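Local coordinates for maltose-binding protein MalE1 (Thermotoga maritima, PDB 6DTU), which binds maltotetraose between its two lobes and probably serves in the uptake of maltose and related sugars into the cell, at residues Y168-T173 with L177-I182; A189-K194 with D250-V255; T90-F95 with G99-I104. All coordinates share one frame; numbering follows the deposited sequence. Where two conformers were deposited one is given.

Interaction 1 of 3, residues Y168-T173 with L177-I182; sequences YVFKQT and LDVNDI
Phe170 is the packed half of this contact, its ring caught between two valine methyls. Val179 comes from across the contact: its CG1 stands 3.9 Å from the Phe170 ring centroid and only 5° off the ring normal, a CH-pi contact. Over the opposite face lies CG1 of Val169, from the phenylalanine's own segment. CG1 of Ile182, 4.1 Å from Phe170 CD1, and CD1 of Leu177 lie at the ring edge; Leu177 CB also packs on Phe170 CB. Helix 358-374 packs here too, with Ile373 on Phe170 and Ile369 on Ile182.

The backbone here is a small antiparallel sheet in which 168-173 is the middle strand: 176-178 pairs with it through a hairpin, then a type I turn from Asp178 to Asp181 carries the chain to 181-183 on its other side. Asp178 N bonds to Lys171 O at 2.8 Å, and Lys171 N to Asp181 O at 3.0 Å.

Tyr168 and Asp181 add a tight polar clasp. With CG in the crowded position between backbone N and carbonyl carbon (chi1 56°), Tyr168 OH reaches the syn side of Asp181 OD1 at 2.6 Å, ring and carboxylate planes 65° apart. A phenylalanine at Tyr168 would probably leave Asp181 OD1 without this donor and its carboxylate freer to turn.

The looser side begins at Lys171, which runs alongside Asp181 with CB and CG against OD2, while Lys171 NZ stays 5.7 Å from Asp181 OD2. Further out, exposed Gln172 lays OE1 beside Leu177 CD2 at 3.4 Å, while its amide NE2 bonds back to the carbonyl of Thr173.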
ATOM      1  N   TYR A 168      -2.634  -0.816 -17.601  1.00 15.87           N
ATOM      2  CA  TYR A 168      -1.955   0.313 -16.961  1.00 17.66           C
ATOM      3  C   TYR A 168      -3.007   1.312 -16.505  1.00 19.25           C
ATOM      4  O   TYR A 168      -4.133   1.306 -16.999  1.00 17.70           O
ATOM      5  CB  TYR A 168      -0.899   0.958 -17.874  1.00 19.24           C
ATOM      6  CG  TYR A 168      -1.426   1.431 -19.217  1.00 21.47           C
ATOM      7  CD1 TYR A 168      -2.036   2.675 -19.349  1.00 19.39           C
ATOM      8  CD2 TYR A 168      -1.310   0.639 -20.351  1.00 20.20           C
ATOM      9  CE1 TYR A 168      -2.524   3.116 -20.581  1.00 19.73           C
ATOM     10  CE2 TYR A 168      -1.795   1.076 -21.577  1.00 18.67           C
ATOM     11  CZ  TYR A 168      -2.400   2.305 -21.683  1.00 18.63           C
ATOM     12  OH  TYR A 168      -2.879   2.714 -22.903  1.00 21.09           O
ATOM     13  N   VAL A 169      -2.640   2.156 -15.535  1.00 16.89           N
ATOM     14  CA  VAL A 169      -3.561   3.192 -15.070  1.00 17.73           C
ATOM     15  C   VAL A 169      -3.560   4.328 -16.084  1.00 18.49           C
ATOM     16  O   VAL A 169      -4.487   4.456 -16.887  1.00 16.96           O
ATOM     17  CB  VAL A 169      -3.217   3.696 -13.652  1.00 17.04           C
ATOM     18  CG1 VAL A 169      -4.290   4.691 -13.167  1.00 15.87           C
ATOM     19  CG2 VAL A 169      -3.093   2.523 -12.693  1.00 19.31           C
ATOM     20  N   PHE A 170      -2.506   5.140 -16.067  1.00 17.73           N
ATOM     21  CA  PHE A 170      -2.304   6.223 -17.011  1.00 19.23           C
ATOM     22  C   PHE A 170      -1.060   5.890 -17.824  1.00 18.48           C
ATOM     23  O   PHE A 170      -0.047   5.443 -17.267  1.00 20.45           O
ATOM     24  CB  PHE A 170      -2.083   7.547 -16.250  1.00 17.48           C
ATOM     25  CG  PHE A 170      -3.214   7.917 -15.300  1.00 18.16           C
ATOM     26  CD1 PHE A 170      -4.516   7.965 -15.742  1.00 17.56           C
ATOM     27  CD2 PHE A 170      -2.955   8.231 -13.973  1.00 21.37           C
ATOM     28  CE1 PHE A 170      -5.555   8.318 -14.878  1.00 17.49           C
ATOM     29  CE2 PHE A 170      -3.989   8.567 -13.092  1.00 19.22           C
ATOM     30  CZ  PHE A 170      -5.287   8.614 -13.541  1.00 17.43           C
ATOM     31  N   LYS A 171      -1.129   6.114 -19.133  1.00 18.22           N
ATOM     32  CA  LYS A 171      -0.029   5.731 -20.004  1.00 19.77           C
ATOM     33  C   LYS A 171       1.238   6.478 -19.615  1.00 19.11           C
ATOM     34  O   LYS A 171       1.236   7.703 -19.468  1.00 20.23           O
ATOM     35  CB  LYS A 171      -0.387   6.017 -21.464  1.00 21.32           C
ATOM     36  CG  LYS A 171       0.650   5.521 -22.479  1.00 22.21           C
ATOM     37  CD  LYS A 171       0.689   4.004 -22.534  1.00 25.97           C
ATOM     38  CE  LYS A 171       1.728   3.517 -23.522  1.00 30.24           C
ATOM     39  NZ  LYS A 171       1.487   2.100 -23.903  1.00 33.46           N
ATOM     40  N   GLN A 172       2.308   5.726 -19.396  1.00 20.73           N
ATOM     41  CA  GLN A 172       3.607   6.320 -19.132  1.00 24.91           C
ATOM     42  C   GLN A 172       4.189   6.761 -20.469  1.00 28.61           C
ATOM     43  O   GLN A 172       4.357   5.938 -21.375  1.00 28.10           O
ATOM     44  CB  GLN A 172       4.522   5.301 -18.454  1.00 26.02           C
ATOM     45  CG  GLN A 172       5.890   5.857 -18.063  1.00 32.04           C
ATOM     46  CD  GLN A 172       5.782   7.015 -17.086  1.00 29.88           C
ATOM     47  OE1 GLN A 172       5.492   6.816 -15.905  1.00 35.46           O
ATOM     48  NE2 GLN A 172       6.004   8.234 -17.576  1.00 27.96           N
ATOM     49  N   THR A 173       4.425   8.061 -20.619  1.00 28.64           N
ATOM     50  CA  THR A 173       5.039   8.630 -21.811  1.00 29.77           C
ATOM     51  C   THR A 173       6.328   9.343 -21.417  1.00 27.61           C
ATOM     52  O   THR A 173       6.627   9.527 -20.234  1.00 27.79           O
ATOM     53  CB  THR A 173       4.098   9.612 -22.519  1.00 28.46           C
ATOM     54  OG1 THR A 173       4.161  10.884 -21.870  1.00 27.22           O
ATOM     55  CG2 THR A 173       2.663   9.113 -22.468  1.00 28.20           C
ATOM     56  N   LEU A 177       2.930  11.013 -17.204  1.00 22.47           N
ATOM     57  CA  LEU A 177       1.727  10.195 -17.269  1.00 22.18           C
ATOM     58  C   LEU A 177       0.661  10.913 -18.083  1.00 22.58           C
ATOM     59  O   LEU A 177       0.419  12.105 -17.883  1.00 25.98           O
ATOM     60  CB  LEU A 177       1.183   9.950 -15.861  1.00 22.51           C
ATOM     61  CG  LEU A 177       1.988   9.111 -14.878  1.00 25.93           C
ATOM     62  CD1 LEU A 177       1.203   9.028 -13.596  1.00 17.98           C
ATOM     63  CD2 LEU A 177       2.249   7.730 -15.450  1.00 25.81           C
ATOM     64  N   ASP A 178       0.014  10.179 -18.997  1.00 21.35           N
ATOM     65  CA  ASP A 178      -1.070  10.726 -19.816  1.00 17.72           C
ATOM     66  C   ASP A 178      -2.379  10.328 -19.151  1.00 20.62           C
ATOM     67  O   ASP A 178      -2.869   9.215 -19.352  1.00 19.58           O
ATOM     68  CB  ASP A 178      -1.004  10.183 -21.243  1.00 22.14           C
ATOM     69  CG  ASP A 178      -2.054  10.822 -22.172  1.00 22.25           C
ATOM     70  OD1 ASP A 178      -2.914  11.590 -21.687  1.00 22.41           O
ATOM     71  OD2 ASP A 178      -2.047  10.535 -23.392  1.00 23.90           O
ATOM     72  N   VAL A 179      -2.973  11.256 -18.397  1.00 20.51           N
ATOM     73  CA  VAL A 179      -4.214  10.943 -17.696  1.00 21.35           C
ATOM     74  C   VAL A 179      -5.388  10.773 -18.640  1.00 20.21           C
ATOM     75  O   VAL A 179      -6.450  10.302 -18.211  1.00 21.25           O
ATOM     76  CB  VAL A 179      -4.578  11.899 -16.537  1.00 19.68           C
ATOM     77  CG1 VAL A 179      -3.477  11.915 -15.468  1.00 18.69           C
ATOM     78  CG2 VAL A 179      -4.889  13.288 -17.053  1.00 23.93           C
ATOM     79  N   ASN A 180      -5.229  11.160 -19.906  1.00 21.07           N
ATOM     80  CA  ASN A 180      -6.279  10.948 -20.893  0.61 23.18           C
ATOM     81  C   ASN A 180      -6.160   9.609 -21.598  1.00 23.52           C
ATOM     82  O   ASN A 180      -7.011   9.284 -22.430  1.00 24.38           O
ATOM     83  CB  ASN A 180      -6.298  12.086 -21.911  0.61 26.11           C
ATOM     84  CG  ASN A 180      -6.884  13.348 -21.341  0.61 25.37           C
ATOM     85  OD1 ASN A 180      -6.219  14.082 -20.613  0.61 30.48           O
ATOM     86  ND2 ASN A 180      -8.141  13.612 -21.667  0.61 27.91           N
ATOM     87  N   ASP A 181      -5.147   8.817 -21.266  1.00 20.56           N
ATOM     88  CA  ASP A 181      -4.917   7.508 -21.866  1.00 20.46           C
ATOM     89  C   ASP A 181      -4.948   6.501 -20.728  1.00 19.10           C
ATOM     90  O   ASP A 181      -3.946   6.283 -20.048  1.00 19.80           O
ATOM     91  CB  ASP A 181      -3.601   7.498 -22.641  1.00 19.43           C
ATOM     92  CG  ASP A 181      -3.312   6.160 -23.312  1.00 20.28           C
ATOM     93  OD1 ASP A 181      -3.910   5.132 -22.941  1.00 19.49           O
ATOM     94  OD2 ASP A 181      -2.467   6.136 -24.218  1.00 21.49           O
ATOM     95  N   ILE A 182      -6.107   5.884 -20.532  1.00 20.92           N
ATOM     96  CA  ILE A 182      -6.331   4.963 -19.426  1.00 20.28           C
ATOM     97  C   ILE A 182      -6.292   3.536 -19.961  1.00 20.39           C
ATOM     98  O   ILE A 182      -6.915   3.237 -20.983  1.00 20.50           O
ATOM     99  CB  ILE A 182      -7.659   5.280 -18.718  1.00 17.42           C
ATOM    100  CG1 ILE A 182      -7.614   6.692 -18.133  1.00 20.65           C
ATOM    101  CG2 ILE A 182      -7.945   4.282 -17.604  1.00 20.27           C
ATOM    102  CD1 ILE A 182      -8.925   7.102 -17.490  1.00 23.32           C
TER

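Interaction 2 of 3, residues A189-K194 with D250-V255; sequences AIKGVK and DLEPGV
Glu252 offers the one flat group of this contact, its carboxylate, and Lys191 meets it on the syn side of OE1, tilted 30° out of the carboxylate plane. Lys191 NZ forms a salt bridge with Glu252 OE1 at 3.2 Å. The second oxygen takes little part: Glu252 OE2 lies 4.1 Å from Lys191 NZ, so the lysine grips one oxygen instead of straddling both. The methylene next to the charge comes along, with Lys191 CE 3.6 Å from Glu252 OE1. The same OE1 is also hydrogen-bonded by the hydroxyl of Tyr165, which gives that oxygen two partners and probably steadies the rotation of the carboxylate.

The two side chains cross at about a right angle. Lys191 leaves its helix with CG anti to the backbone N (chi1 -167°) and stays extended to the ammonium, which is how the side chain reaches the loop.

In the fold, the bridge ties the outer side of helix 187-201 to the loop that leaves strand 243-246 and leads to strand 260-268, within the C-terminal lobe of this periplasmic binding protein. The loop is shaped by a type II turn from Glu252 to Val255, with Pro253 and Gly254 at its two central corners. Gly254 carries the positive phi (79°) that the third position of such a turn requires. Val255 N returns to Glu252 O at 3.0 Å, and Leu251 N bonds to Val255 O at 2.9 Å, so Glu252 is the first residue of a hydrogen-bonded turn. Away from the salt bridge, Ile190 and Val193 turn to helix 358-374, while exposed Lys191 lies out at the protein surface.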
ATOM      1  N   ALA A 189      -5.565  -5.756 -19.314  1.00 18.51           N
ATOM      2  CA  ALA A 189      -6.374  -5.643 -18.112  1.00 16.42           C
ATOM      3  C   ALA A 189      -7.456  -6.703 -18.105  1.00 16.97           C
ATOM      4  O   ALA A 189      -7.745  -7.312 -17.067  1.00 18.51           O
ATOM      5  CB  ALA A 189      -7.012  -4.255 -18.047  1.00 16.70           C
ATOM      6  N   ILE A 190      -8.052  -6.947 -19.272  1.00 16.24           N
ATOM      7  CA  ILE A 190      -9.111  -7.939 -19.379  1.00 20.07           C
ATOM      8  C   ILE A 190      -8.580  -9.327 -19.070  1.00 19.06           C
ATOM      9  O   ILE A 190      -9.208 -10.091 -18.334  1.00 19.40           O
ATOM     10  CB  ILE A 190      -9.773  -7.855 -20.762  1.00 19.71           C
ATOM     11  CG1 ILE A 190     -10.581  -6.563 -20.849  1.00 18.66           C
ATOM     12  CG2 ILE A 190     -10.635  -9.095 -21.020  1.00 19.82           C
ATOM     13  CD1 ILE A 190     -11.093  -6.223 -22.250  1.00 21.59           C
ATOM     14  N   LYS A 191      -7.394  -9.659 -19.592  1.00 20.45           N
ATOM     15  CA  LYS A 191      -6.808 -10.967 -19.317  1.00 18.72           C
ATOM     16  C   LYS A 191      -6.473 -11.122 -17.834  1.00 19.60           C
ATOM     17  O   LYS A 191      -6.678 -12.196 -17.248  1.00 17.96           O
ATOM     18  CB  LYS A 191      -5.556 -11.158 -20.176  1.00 21.15           C
ATOM     19  CG  LYS A 191      -5.051 -12.590 -20.215  1.00 28.11           C
ATOM     20  CD  LYS A 191      -4.146 -12.828 -21.419  1.00 28.43           C
ATOM     21  CE  LYS A 191      -3.849 -14.321 -21.590  1.00 31.28           C
ATOM     22  NZ  LYS A 191      -2.633 -14.521 -22.427  1.00 35.45           N
ATOM     23  N   GLY A 192      -6.000 -10.046 -17.205  1.00 18.68           N
ATOM     24  CA  GLY A 192      -5.698 -10.101 -15.784  1.00 17.77           C
ATOM     25  C   GLY A 192      -6.934 -10.267 -14.920  1.00 17.21           C
ATOM     26  O   GLY A 192      -6.923 -11.014 -13.940  1.00 19.96           O
ATOM     27  N   VAL A 193      -8.011  -9.552 -15.248  1.00 18.77           N
ATOM     28  CA  VAL A 193      -9.238  -9.718 -14.472  1.00 16.41           C
ATOM     29  C   VAL A 193      -9.905 -11.050 -14.801  1.00 18.55           C
ATOM     30  O   VAL A 193     -10.620 -11.620 -13.967  1.00 18.10           O
ATOM     31  CB  VAL A 193     -10.156  -8.499 -14.685  1.00 17.74           C
ATOM     32  CG1 VAL A 193     -11.467  -8.645 -13.929  1.00 20.16           C
ATOM     33  CG2 VAL A 193      -9.450  -7.214 -14.213  1.00 15.83           C
ATOM     34  N   LYS A 194      -9.668 -11.581 -16.001  1.00 19.56           N
ATOM     35  CA  LYS A 194     -10.146 -12.929 -16.295  1.00 18.65           C
ATOM     36  C   LYS A 194      -9.426 -13.974 -15.460  1.00 17.61           C
ATOM     37  O   LYS A 194     -10.015 -15.013 -15.146  1.00 17.92           O
ATOM     38  CB  LYS A 194     -10.050 -13.234 -17.788  1.00 19.91           C
ATOM     39  CG  LYS A 194     -11.136 -12.546 -18.597  1.00 21.57           C
ATOM     40  CD  LYS A 194     -11.105 -13.034 -20.032  1.00 20.88           C
ATOM     41  CE  LYS A 194     -12.227 -12.407 -20.854  1.00 23.94           C
ATOM     42  NZ  LYS A 194     -13.556 -12.497 -20.185  1.00 28.87           N
ATOM     43  N   ASP A 250       4.271 -16.369 -11.155  1.00 22.45           N
ATOM     44  CA  ASP A 250       4.093 -15.864 -12.509  1.00 22.43           C
ATOM     45  C   ASP A 250       2.697 -16.213 -13.006  1.00 19.48           C
ATOM     46  O   ASP A 250       2.196 -17.316 -12.767  1.00 21.04           O
ATOM     47  CB  ASP A 250       5.117 -16.486 -13.464  1.00 22.88           C
ATOM     48  CG  ASP A 250       6.541 -15.988 -13.235  1.00 29.55           C
ATOM     49  OD1 ASP A 250       6.750 -14.856 -12.736  1.00 28.94           O
ATOM     50  OD2 ASP A 250       7.470 -16.759 -13.559  1.00 32.22           O
ATOM     51  N   LEU A 251       2.065 -15.263 -13.705  1.00 19.63           N
ATOM     52  CA  LEU A 251       0.694 -15.475 -14.162  1.00 19.20           C
ATOM     53  C   LEU A 251       0.634 -16.594 -15.187  1.00 17.64           C
ATOM     54  O   LEU A 251      -0.336 -17.365 -15.241  1.00 21.84           O
ATOM     55  CB  LEU A 251       0.140 -14.182 -14.741  1.00 19.49           C
ATOM     56  CG  LEU A 251       0.428 -12.958 -13.879  1.00 17.79           C
ATOM     57  CD1 LEU A 251      -0.188 -11.740 -14.546  1.00 20.03           C
ATOM     58  CD2 LEU A 251      -0.117 -13.183 -12.469  1.00 17.46           C
ATOM     59  N   GLU A 252       1.644 -16.657 -16.041  1.00 18.96           N
ATOM     60  CA  GLU A 252       1.845 -17.745 -16.984  1.00 22.80           C
ATOM     61  C   GLU A 252       3.306 -17.703 -17.391  1.00 21.78           C
ATOM     62  O   GLU A 252       4.045 -16.808 -16.954  1.00 19.65           O
ATOM     63  CB  GLU A 252       0.911 -17.624 -18.208  1.00 23.76           C
ATOM     64  CG  GLU A 252       1.102 -16.397 -19.085  1.00 21.87           C
ATOM     65  CD  GLU A 252       0.186 -16.412 -20.302  1.00 26.61           C
ATOM     66  OE1 GLU A 252      -1.014 -16.103 -20.156  1.00 23.37           O
ATOM     67  OE2 GLU A 252       0.670 -16.748 -21.405  1.00 30.23           O
ATOM     68  N   PRO A 253       3.796 -18.718 -18.124  1.00 24.43           N
ATOM     69  CA  PRO A 253       5.217 -18.711 -18.488  1.00 21.16           C
ATOM     70  C   PRO A 253       5.635 -17.410 -19.168  1.00 21.67           C
ATOM     71  O   PRO A 253       5.025 -16.997 -20.167  1.00 25.18           O
ATOM     72  CB  PRO A 253       5.324 -19.915 -19.431  1.00 23.80           C
ATOM     73  CG  PRO A 253       4.309 -20.856 -18.863  1.00 23.14           C
ATOM     74  CD  PRO A 253       3.146 -19.968 -18.565  1.00 26.44           C
ATOM     75  N   GLY A 254       6.642 -16.743 -18.610  1.00 21.17           N
ATOM     76  CA  GLY A 254       7.156 -15.495 -19.155  1.00 22.20           C
ATOM     77  C   GLY A 254       6.353 -14.254 -18.850  1.00 18.70           C
ATOM     78  O   GLY A 254       6.626 -13.200 -19.435  1.00 22.01           O
ATOM     79  N   VAL A 255       5.389 -14.333 -17.942  1.00 21.13           N
ATOM     80  CA  VAL A 255       4.567 -13.181 -17.586  1.00 21.21           C
ATOM     81  C   VAL A 255       4.560 -13.022 -16.069  1.00 21.22           C
ATOM     82  O   VAL A 255       3.748 -13.665 -15.384  1.00 19.82           O
ATOM     83  CB  VAL A 255       3.140 -13.331 -18.138  1.00 20.25           C
ATOM     84  CG1 VAL A 255       2.298 -12.121 -17.741  1.00 21.95           C
ATOM     85  CG2 VAL A 255       3.162 -13.526 -19.651  1.00 23.21           C
TER

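Interaction 3 of 3, residues T90-F95 with G99-I104; sequences TALNAF and GKLYGI
Phe95 lies against Gly103, and its side chain can be followed outward from CB. Phe95 CB is 3.9 Å from Gly103 O and about as far from Gly103 N, while on another side CD1 of Leu101 approaches it. Beyond CG the ring divides. Phe95 CD1 comes to within 3.9 Å of Gly103 CA. On the other branch, Phe95 CD2 is 3.8 Å from Ala91 O, which lies in the ring plane at its edge. The glycine is what allows this closeness, because a CB on Gly103 would land 2.6 Å from Phe95 CD1. Gly103 N and O are buried under the contact and find no partner in the model. The outer ring carbons continue away from 99-104.

Phe95 is the first residue to leave helical backbone angles after the helix, and its carbonyl is the polar link of the contact. Tyr102 N donates to Phe95 O at 2.8 Å, with an angle of 149° at the hydrogen, and Tyr102 CB packs 3.4 Å from the same oxygen, which sits near the plane of the tyrosine ring at its edge. This bond closes the mouth of the short hairpin formed by strands 96-97 and 100-109. Leu101, its CG anti to the backbone N (chi1 -179°), sends CD1 back against the helix end, 3.3 Å from Leu92 O and also against Leu92 CB.

The Phe95 side chain is lodged in the N-terminal lobe between the end of helix 89-94 and the main sheet: Val66 of helix 66-71, Val263 and Met267 of strand 260-268 and Pro105 of strand 100-109 all touch it, with a glucose unit of the bound maltotetraose about 9 Å from the Phe95 side chain.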
ATOM      1  N   THR A  90      14.252   8.300  -5.154  1.00 15.34           N
ATOM      2  CA  THR A  90      12.988   7.698  -5.586  1.00 16.45           C
ATOM      3  C   THR A  90      11.890   7.844  -4.529  1.00 15.48           C
ATOM      4  O   THR A  90      10.732   8.134  -4.855  1.00 15.89           O
ATOM      5  CB  THR A  90      13.209   6.231  -5.950  1.00 18.26           C
ATOM      6  OG1 THR A  90      13.821   5.543  -4.847  1.00 19.81           O
ATOM      7  CG2 THR A  90      14.051   6.120  -7.218  1.00 18.46           C
ATOM      8  N   ALA A  91      12.244   7.693  -3.263  1.00 14.98           N
ATOM      9  CA  ALA A  91      11.248   7.833  -2.218  1.00 14.18           C
ATOM     10  C   ALA A  91      10.833   9.292  -2.061  1.00 14.83           C
ATOM     11  O   ALA A  91       9.635   9.605  -1.965  1.00 14.25           O
ATOM     12  CB  ALA A  91      11.829   7.274  -0.915  1.00 15.29           C
ATOM     13  N   LEU A  92      11.805  10.207  -2.109  1.00 14.55           N
ATOM     14  CA  LEU A  92      11.485  11.623  -1.980  1.00 12.83           C
ATOM     15  C   LEU A  92      10.661  12.107  -3.167  1.00 15.50           C
ATOM     16  O   LEU A  92       9.721  12.896  -2.996  1.00 13.13           O
ATOM     17  CB  LEU A  92      12.774  12.434  -1.896  1.00 14.22           C
ATOM     18  CG  LEU A  92      13.684  12.189  -0.691  1.00 14.82           C
ATOM     19  CD1 LEU A  92      14.994  12.894  -0.908  1.00 16.09           C
ATOM     20  CD2 LEU A  92      13.039  12.722   0.560  1.00 16.78           C
ATOM     21  N   ASN A  93      11.001  11.643  -4.381  1.00 14.56           N
ATOM     22  CA  ASN A  93      10.256  12.044  -5.562  1.00 16.53           C
ATOM     23  C   ASN A  93       8.839  11.495  -5.540  1.00 12.99           C
ATOM     24  O   ASN A  93       7.928  12.153  -6.061  1.00 16.46           O
ATOM     25  CB  ASN A  93      10.990  11.646  -6.845  1.00 15.75           C
ATOM     26  CG  ASN A  93      12.275  12.451  -7.070  1.00 22.21           C
ATOM     27  OD1 ASN A  93      12.423  13.577  -6.578  1.00 25.16           O
ATOM     28  ND2 ASN A  93      13.214  11.866  -7.818  1.00 21.08           N
ATOM     29  N   ALA A  94       8.620  10.318  -4.931  1.00 15.24           N
ATOM     30  CA  ALA A  94       7.256   9.805  -4.787  1.00 14.26           C
ATOM     31  C   ALA A  94       6.419  10.747  -3.946  1.00 14.27           C
ATOM     32  O   ALA A  94       5.208  10.860  -4.163  1.00 14.52           O
ATOM     33  CB  ALA A  94       7.237   8.393  -4.177  1.00 15.02           C
ATOM     34  N   PHE A  95       7.057  11.458  -3.019  1.00 13.13           N
ATOM     35  CA  PHE A  95       6.376  12.428  -2.171  1.00 13.62           C
ATOM     36  C   PHE A  95       6.531  13.858  -2.659  1.00 14.71           C
ATOM     37  O   PHE A  95       6.256  14.801  -1.904  1.00 15.60           O
ATOM     38  CB  PHE A  95       6.836  12.276  -0.726  1.00 15.39           C
ATOM     39  CG  PHE A  95       6.013  11.283   0.014  1.00 11.36           C
ATOM     40  CD1 PHE A  95       4.818  11.675   0.587  1.00 11.66           C
ATOM     41  CD2 PHE A  95       6.419   9.962   0.124  1.00 14.81           C
ATOM     42  CE1 PHE A  95       4.024  10.771   1.254  1.00 12.47           C
ATOM     43  CE2 PHE A  95       5.620   9.017   0.786  1.00 13.09           C
ATOM     44  CZ  PHE A  95       4.412   9.434   1.356  1.00 14.43           C
ATOM     45  N   GLY A  99       7.355  20.294  -8.308  1.00 21.93           N
ATOM     46  CA  GLY A  99       8.650  20.824  -7.938  1.00 20.13           C
ATOM     47  C   GLY A  99       8.949  20.909  -6.457  1.00 20.69           C
ATOM     48  O   GLY A  99      10.057  21.322  -6.091  1.00 23.31           O
ATOM     49  N   LYS A 100       8.017  20.542  -5.588  1.00 19.91           N
ATOM     50  CA  LYS A 100       8.220  20.675  -4.152  1.00 19.98           C
ATOM     51  C   LYS A 100       8.044  19.331  -3.461  1.00 16.82           C
ATOM     52  O   LYS A 100       7.297  18.473  -3.922  1.00 15.82           O
ATOM     53  CB  LYS A 100       7.225  21.662  -3.551  1.00 19.80           C
ATOM     54  CG  LYS A 100       7.325  23.079  -4.141  1.00 22.45           C
ATOM     55  CD  LYS A 100       6.300  24.009  -3.525  1.00 23.00           C
ATOM     56  CE  LYS A 100       6.356  25.380  -4.163  1.00 31.65           C
ATOM     57  NZ  LYS A 100       5.554  26.382  -3.408  1.00 34.10           N
ATOM     58  N   LEU A 101       8.732  19.166  -2.342  1.00 16.07           N
ATOM     59  CA  LEU A 101       8.603  17.975  -1.523  1.00 15.63           C
ATOM     60  C   LEU A 101       7.461  18.162  -0.533  1.00 14.21           C
ATOM     61  O   LEU A 101       7.334  19.222   0.085  1.00 17.56           O
ATOM     62  CB  LEU A 101       9.900  17.773  -0.746  1.00 15.76           C
ATOM     63  CG  LEU A 101       9.969  16.546   0.154  1.00 15.31           C
ATOM     64  CD1 LEU A 101       9.943  15.296  -0.702  1.00 17.31           C
ATOM     65  CD2 LEU A 101      11.204  16.599   1.038  1.00 17.91           C
ATOM     66  N   TYR A 102       6.639  17.118  -0.376  1.00 14.06           N
ATOM     67  CA  TYR A 102       5.448  17.178   0.462  1.00 13.83           C
ATOM     68  C   TYR A 102       5.411  16.107   1.545  1.00 15.53           C
ATOM     69  O   TYR A 102       4.405  15.980   2.245  1.00 16.34           O
ATOM     70  CB  TYR A 102       4.192  17.100  -0.410  1.00 14.05           C
ATOM     71  CG  TYR A 102       3.878  18.373  -1.142  1.00 16.83           C
ATOM     72  CD1 TYR A 102       3.282  19.437  -0.486  1.00 14.92           C
ATOM     73  CD2 TYR A 102       4.193  18.517  -2.478  1.00 16.60           C
ATOM     74  CE1 TYR A 102       2.979  20.618  -1.157  1.00 20.17           C
ATOM     75  CE2 TYR A 102       3.901  19.688  -3.158  1.00 16.58           C
ATOM     76  CZ  TYR A 102       3.308  20.742  -2.483  1.00 19.58           C
ATOM     77  OH  TYR A 102       3.008  21.908  -3.164  1.00 23.47           O
ATOM     78  N   GLY A 103       6.468  15.342   1.725  1.00 13.36           N
ATOM     79  CA  GLY A 103       6.458  14.397   2.821  1.00 14.87           C
ATOM     80  C   GLY A 103       7.834  13.852   3.108  1.00 13.60           C
ATOM     81  O   GLY A 103       8.735  13.911   2.270  1.00 16.35           O
ATOM     82  N   ILE A 104       7.968  13.289   4.301  1.00 13.46           N
ATOM     83  CA  ILE A 104       9.169  12.544   4.668  1.00 15.42           C
ATOM     84  C   ILE A 104       8.853  11.063   4.554  1.00 12.84           C
ATOM     85  O   ILE A 104       8.068  10.522   5.369  1.00 12.81           O
ATOM     86  CB  ILE A 104       9.682  12.939   6.061  1.00 15.75           C
ATOM     87  CG1 ILE A 104      10.044  14.434   6.102  1.00 20.85           C
ATOM     88  CG2 ILE A 104      10.940  12.137   6.407  1.00 17.28           C
ATOM     89  CD1 ILE A 104      11.029  14.825   7.185  1.00 26.89           C
TER

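From the N terminus, interaction 3 comes first, closing a short loop between helix 89-94 and strand 100-109, in the lobe built on the sheet with strands 4-9 and 260-268. The chain then passes to the other lobe, where interaction 1 closes another short turn, 168-173 with 177-182. Strand 181-183 leads straight into helix 187-201, which opens interaction 2; that contact spans a far longer loop, ending at 250-255 shortly before strand 260-268 returns to the first sheet. The three follow in series, none nesting in or crossing another. Interactions 1 and 2 have centres about 20 Å apart, those of interactions 2 and 3 about 32 Å.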